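Local coordinates for protein isocitrate dehydrogenase [NAD] subunit 1, mitochondrial (Saccharomyces cerevisiae, PDB 3BLX) that catalyses the NAD-dependent oxidative decarboxylation of isocitrate to 2-oxoglutarate in the citric acid cycle, and also binds mitochondrial mRNA leaders, at residues E[105-110]-E[126-131]; E[243-248]-E[271-276]. All coordinates share one frame; numbering follows the deposited sequence.

Contact 1 of 2, residues E[105-110]-E[126-131]; sequences ANVALF and IVIREN
Asn106 to Leu109 pair with Ile126 to Arg129 as neighbouring antiparallel strands in the large mixed sheet of the isocitrate and isopropylmalate dehydrogenase fold. Asn106 and Arg129 form one hydrogen-bonded pair, with Arg129 N 2.9 Å from Asn106 O. Ala108 and Val127 form the next, with Ala108 N 3.0 Å from Val127 O. Each pair is closed by a second, return bond.

The apolar face is tightly packed. Leu109 and Ile126 lie side by side, with Leu109 CD2 3.6 Å from Ile126 CG1. Ile126 CG2 also meets Val107 CG1 at 3.9 Å. CG1 of Val107 reaches it by standing anti to the backbone N (chi1 -170°). Helix 156-172 covers this face, where Phe165 touches Val107 and Phe169 touches Ile126. The loose part is the Ala105-Glu130 end, also buried, where the Glu130 carboxylate turns to Thr132 in its own loop.

The other face is mixed and becomes polar toward Arg129. Phe110 crosses Val127 obliquely, with Phe110 CE1 3.7 Å from Val127 CG2. Arg129 is probably a substrate-binding residue. Its first torsion (chi1 89°) and a bend at chi2 bring the guanidinium back over Asn106. A leucine here would probably cost the substrate a positively charged partner and take away the flat group beside the Asn106 amide. ND2 of Asn106 makes a weak hydrogen bond to Asn261. Its OD1 lies over one face of the Arg129 guanidinium, 2.9 Å from Arg129 NH1, with the two planes 67° apart; the angle is too poor for a hydrogen bond.

Contact 2 of 2, residues E[243-248]-E[271-276]; sequences LGNIGA and PGSRHV
Ser273 faces Ala248 and Gly244 on helix 237-251. It stands in a type I beta turn from Pro271 to Arg274, and the bond from Arg274 N to Pro271 O that closes this turn is weak.

From its backbone, the Ser273 side chain points toward the helix. Its CB is 4.5 Å from Ala248 CB. Its tip goes further in, and Ser273 OG packs 3.5 Å from Ala248 CB. The same OG is 4.0 Å from Gly244 O, too long for a hydrogen bond. Gly244 O is already held within the helix by Ala248 N, at 2.9 Å. OG therefore meets mainly a methyl group, and no hydrogen bond joins the two segments. Pro254 and Val257 also touch Ser273.

Beside it, Asn245 and Val276 approach from opposite directions. Asn245 has its CG swung roughly anti to the carbonyl carbon (chi1 -80°), which sends the amide across to the valine. How closely the two side chains meet is doubtful, because Val276 is poorly ordered.

Subunit 2 adds to the packing here. Its Val225 touches Asn245, its Leu226 touches Ala248 and its Asn223 touches Val276. A loop turn thus docks on a helix that also meets the partner subunit, an arrangement consistent with the helical dimer interface of the isocitrate and isopropylmalate dehydrogenase family.

In the fold
Both contacts are buried, with centres about 10 Å apart, but they differ in kind. Contact 1 joins two strands of the central sheet by regular backbone bonds and apolar packing, and no other chain of the assembly touches it. Contact 2 joins a helix to an irregular loop by sparse packing at the border with subunit 2. They share no elements, yet they touch. The Phe110 ring of contact 1 packs on the backbone of helix 237-251, with Phe110 CZ 3.3 Å from Gly244 O. Arg129 NH2, of the probable substrate site, also lies 3.9 Å from Arg274 NH1. Arg274 has its own charge partner in Glu270, through a salt bridge.

Contact 1 of 2, residues E[105-110]-E[126-131]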
loop_
_atom_site.group_PDB
_atom_site.type_symbol
_atom_site.label_atom_id
_atom_site.label_comp_id
_atom_site.label_asym_id
_atom_site.label_seq_id
_atom_site.Cartn_x
_atom_site.Cartn_y
_atom_site.Cartn_z
ATOM N N ALA E 105 -19.073 -9.862 -9.682
ATOM C CA ALA E 105 -19.913 -11.037 -9.837
ATOM C C ALA E 105 -21.371 -10.644 -9.877
ATOM O O ALA E 105 -21.901 -10.124 -8.907
ATOM C CB ALA E 105 -19.653 -12.020 -8.698
ATOM N N ASN E 106 -22.000 -10.862 -11.018
ATOM C CA ASN E 106 -23.414 -10.598 -11.147
ATOM C C ASN E 106 -24.181 -11.925 -10.996
ATOM O O ASN E 106 -23.832 -12.891 -11.609
ATOM C CB ASN E 106 -23.725 -9.858 -12.458
ATOM C CG ASN E 106 -25.228 -9.860 -12.788
ATOM O OD1 ASN E 106 -25.647 -10.224 -13.897
ATOM N ND2 ASN E 106 -26.046 -9.477 -11.810
ATOM N N VAL E 107 -25.177 -11.972 -10.120
ATOM C CA VAL E 107 -25.950 -13.176 -9.888
ATOM C C VAL E 107 -27.416 -12.895 -10.220
ATOM O O VAL E 107 -27.970 -11.898 -9.780
ATOM C CB VAL E 107 -25.932 -13.581 -8.419
ATOM C CG1 VAL E 107 -26.536 -14.951 -8.267
ATOM C CG2 VAL E 107 -24.532 -13.566 -7.881
ATOM N N ALA E 108 -28.036 -13.779 -10.997
ATOM C CA ALA E 108 -29.463 -13.711 -11.264
ATOM C C ALA E 108 -30.153 -15.030 -10.880
ATOM O O ALA E 108 -29.699 -16.132 -11.212
ATOM C CB ALA E 108 -29.723 -13.365 -12.694
ATOM N N LEU E 109 -31.247 -14.930 -10.144
ATOM C CA LEU E 109 -31.937 -16.148 -9.723
ATOM C C LEU E 109 -33.202 -16.356 -10.541
ATOM O O LEU E 109 -34.084 -15.491 -10.578
ATOM C CB LEU E 109 -32.273 -16.096 -8.241
ATOM C CG LEU E 109 -31.109 -15.763 -7.321
ATOM C CD1 LEU E 109 -31.549 -15.778 -5.852
ATOM C CD2 LEU E 109 -30.028 -16.784 -7.575
ATOM N N PHE E 110 -33.286 -17.495 -11.214
ATOM C CA PHE E 110 -34.471 -17.818 -11.994
ATOM C C PHE E 110 -35.274 -18.982 -11.388
ATOM O O PHE E 110 -35.117 -20.135 -11.793
ATOM C CB PHE E 110 -34.071 -18.121 -13.433
ATOM C CG PHE E 110 -33.326 -17.021 -14.072
ATOM C CD1 PHE E 110 -31.941 -17.075 -14.158
ATOM C CD2 PHE E 110 -33.998 -15.914 -14.575
ATOM C CE1 PHE E 110 -31.226 -16.056 -14.761
ATOM C CE2 PHE E 110 -33.297 -14.885 -15.163
ATOM C CZ PHE E 110 -31.896 -14.953 -15.261
ATOM N N ILE E 126 -29.583 -20.668 -11.615
ATOM C CA ILE E 126 -28.845 -19.505 -11.172
ATOM C C ILE E 126 -27.768 -19.222 -12.202
ATOM O O ILE E 126 -27.028 -20.124 -12.573
ATOM C CB ILE E 126 -28.188 -19.810 -9.853
ATOM C CG1 ILE E 126 -29.269 -20.088 -8.828
ATOM C CG2 ILE E 126 -27.262 -18.661 -9.401
ATOM C CD1 ILE E 126 -28.706 -20.435 -7.483
ATOM N N VAL E 127 -27.710 -17.984 -12.681
ATOM C CA VAL E 127 -26.714 -17.588 -13.652
ATOM C C VAL E 127 -25.758 -16.615 -12.986
ATOM O O VAL E 127 -26.165 -15.575 -12.464
ATOM C CB VAL E 127 -27.352 -16.949 -14.914
ATOM C CG1 VAL E 127 -26.276 -16.339 -15.813
ATOM C CG2 VAL E 127 -28.174 -17.984 -15.680
ATOM N N ILE E 128 -24.483 -16.977 -12.958
ATOM C CA ILE E 128 -23.452 -16.115 -12.363
ATOM C C ILE E 128 -22.565 -15.648 -13.500
ATOM O O ILE E 128 -21.989 -16.467 -14.208
ATOM C CB ILE E 128 -22.616 -16.875 -11.305
ATOM C CG1 ILE E 128 -23.458 -17.204 -10.080
ATOM C CG2 ILE E 128 -21.404 -16.082 -10.902
ATOM C CD1 ILE E 128 -22.820 -18.133 -9.116
ATOM N N ARG E 129 -22.478 -14.341 -13.713
ATOM C CA ARG E 129 -21.639 -13.851 -14.798
ATOM C C ARG E 129 -20.503 -12.910 -14.341
ATOM O O ARG E 129 -20.667 -12.127 -13.410
ATOM C CB ARG E 129 -22.492 -13.252 -15.919
ATOM C CG ARG E 129 -22.802 -11.800 -15.776
ATOM C CD ARG E 129 -22.908 -11.155 -17.135
ATOM N NE ARG E 129 -22.940 -9.705 -17.007
ATOM C CZ ARG E 129 -24.055 -9.020 -16.776
ATOM N NH1 ARG E 129 -25.212 -9.671 -16.662
ATOM N NH2 ARG E 129 -24.021 -7.693 -16.661
ATOM N N GLU E 130 -19.351 -13.031 -14.992
ATOM C CA GLU E 130 -18.191 -12.222 -14.707
ATOM C C GLU E 130 -18.455 -10.800 -15.164
ATOM O O GLU E 130 -18.943 -10.600 -16.261
ATOM C CB GLU E 130 -16.968 -12.790 -15.441
ATOM C CG GLU E 130 -15.624 -12.468 -14.781
ATOM C CD GLU E 130 -15.218 -10.987 -14.883
ATOM O OE1 GLU E 130 -15.376 -10.390 -15.981
ATOM O OE2 GLU E 130 -14.737 -10.431 -13.856
ATOM N N ASN E 131 -18.106 -9.817 -14.330
ATOM C CA ASN E 131 -18.535 -8.437 -14.566
ATOM C C ASN E 131 -17.421 -7.365 -14.723
ATOM O O ASN E 131 -17.702 -6.165 -14.683
ATOM C CB ASN E 131 -19.551 -8.032 -13.468
ATOM C CG ASN E 131 -20.209 -6.680 -13.728
ATOM O OD1 ASN E 131 -20.799 -6.433 -14.792
ATOM N ND2 ASN E 131 -20.114 -5.795 -12.748
#

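Contact 2 of 2, residues E[243-248]-E[271-276]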
loop_
_atom_site.group_PDB
_atom_site.type_symbol
_atom_site.label_atom_id
_atom_site.label_comp_id
_atom_site.label_asym_id
_atom_site.label_seq_id
_atom_site.Cartn_x
_atom_site.Cartn_y
_atom_site.Cartn_z
ATOM N N LEU E 243 -28.016 -15.835 -21.778
ATOM C CA LEU E 243 -28.548 -16.876 -20.899
ATOM C C LEU E 243 -29.567 -16.332 -19.914
ATOM O O LEU E 243 -30.567 -16.973 -19.631
ATOM C CB LEU E 243 -27.440 -17.575 -20.137
ATOM C CG LEU E 243 -26.526 -18.386 -21.042
ATOM C CD1 LEU E 243 -25.432 -19.003 -20.209
ATOM C CD2 LEU E 243 -27.335 -19.447 -21.765
ATOM N N GLY E 244 -29.320 -15.137 -19.395
ATOM C CA GLY E 244 -30.223 -14.517 -18.439
ATOM C C GLY E 244 -31.579 -14.194 -19.028
ATOM O O GLY E 244 -32.599 -14.322 -18.381
ATOM N N ASN E 245 -31.606 -13.767 -20.274
ATOM C CA ASN E 245 -32.873 -13.472 -20.885
ATOM C C ASN E 245 -33.692 -14.697 -21.233
ATOM O O ASN E 245 -34.913 -14.634 -21.211
ATOM C CB ASN E 245 -32.701 -12.511 -22.039
ATOM C CG ASN E 245 -32.571 -11.066 -21.557
ATOM O OD1 ASN E 245 -33.463 -10.531 -20.878
ATOM N ND2 ASN E 245 -31.452 -10.438 -21.875
ATOM N N ILE E 246 -33.033 -15.819 -21.509
ATOM C CA ILE E 246 -33.747 -17.083 -21.665
ATOM C C ILE E 246 -34.325 -17.451 -20.326
ATOM O O ILE E 246 -35.478 -17.857 -20.208
ATOM C CB ILE E 246 -32.826 -18.218 -22.121
ATOM C CG1 ILE E 246 -32.399 -18.009 -23.578
ATOM C CG2 ILE E 246 -33.517 -19.542 -21.952
ATOM C CD1 ILE E 246 -31.204 -18.758 -23.926
ATOM N N GLY E 247 -33.517 -17.271 -19.300
ATOM C CA GLY E 247 -33.975 -17.510 -17.950
ATOM C C GLY E 247 -35.236 -16.739 -17.617
ATOM O O GLY E 247 -36.181 -17.294 -17.073
ATOM N N ALA E 248 -35.239 -15.453 -17.947
ATOM C CA ALA E 248 -36.353 -14.564 -17.637
ATOM C C ALA E 248 -37.617 -15.002 -18.335
ATOM O O ALA E 248 -38.666 -15.088 -17.708
ATOM C CB ALA E 248 -36.019 -13.145 -18.015
ATOM N N PRO E 271 -32.762 -6.036 -9.525
ATOM C CA PRO E 271 -33.406 -7.030 -10.394
ATOM C C PRO E 271 -32.438 -7.616 -11.440
ATOM O O PRO E 271 -31.718 -6.889 -12.140
ATOM C CB PRO E 271 -34.512 -6.231 -11.075
ATOM C CG PRO E 271 -34.809 -5.117 -10.147
ATOM C CD PRO E 271 -33.487 -4.756 -9.513
ATOM N N GLY E 272 -32.450 -8.940 -11.542
ATOM C CA GLY E 272 -31.445 -9.656 -12.268
ATOM C C GLY E 272 -31.493 -9.541 -13.778
ATOM O O GLY E 272 -30.547 -9.964 -14.455
ATOM N N SER E 273 -32.578 -8.992 -14.317
ATOM C CA SER E 273 -32.721 -8.900 -15.761
ATOM C C SER E 273 -32.714 -7.473 -16.255
ATOM O O SER E 273 -32.792 -7.228 -17.454
ATOM C CB SER E 273 -33.985 -9.614 -16.235
ATOM O OG SER E 273 -33.667 -10.923 -16.657
ATOM N N ARG E 274 -32.620 -6.527 -15.329
ATOM C CA ARG E 274 -32.656 -5.116 -15.681
ATOM C C ARG E 274 -33.984 -4.718 -16.336
ATOM O O ARG E 274 -34.046 -3.735 -17.067
ATOM C CB ARG E 274 -31.465 -4.767 -16.577
ATOM C CG ARG E 274 -30.212 -4.362 -15.811
ATOM C CD ARG E 274 -29.474 -5.532 -15.175
ATOM N NE ARG E 274 -28.317 -5.078 -14.395
ATOM C CZ ARG E 274 -27.095 -4.884 -14.895
ATOM N NH1 ARG E 274 -26.866 -5.111 -16.185
ATOM N NH2 ARG E 274 -26.101 -4.463 -14.106
ATOM N N HIS E 275 -35.038 -5.490 -16.054
ATOM C CA HIS E 275 -36.391 -5.249 -16.579
ATOM C C HIS E 275 -36.388 -5.026 -18.088
ATOM O O HIS E 275 -37.144 -4.214 -18.628
ATOM C CB HIS E 275 -37.055 -4.071 -15.866
ATOM C CG HIS E 275 -37.696 -4.431 -14.557
ATOM N ND1 HIS E 275 -39.015 -4.137 -14.267
ATOM C CD2 HIS E 275 -37.200 -5.052 -13.459
ATOM C CE1 HIS E 275 -39.301 -4.563 -13.047
ATOM N NE2 HIS E 275 -38.218 -5.118 -12.533
ATOM N N VAL E 276 -35.491 -5.754 -18.734
ATOM C CA VAL E 276 -35.342 -5.751 -20.175
ATOM C C VAL E 276 -36.694 -5.569 -20.882
ATOM O O VAL E 276 -37.036 -4.457 -21.315
ATOM C CB VAL E 276 -34.617 -7.054 -20.642
ATOM C CG1 VAL E 276 -33.076 -6.846 -20.733
ATOM C CG2 VAL E 276 -34.972 -8.228 -19.709
#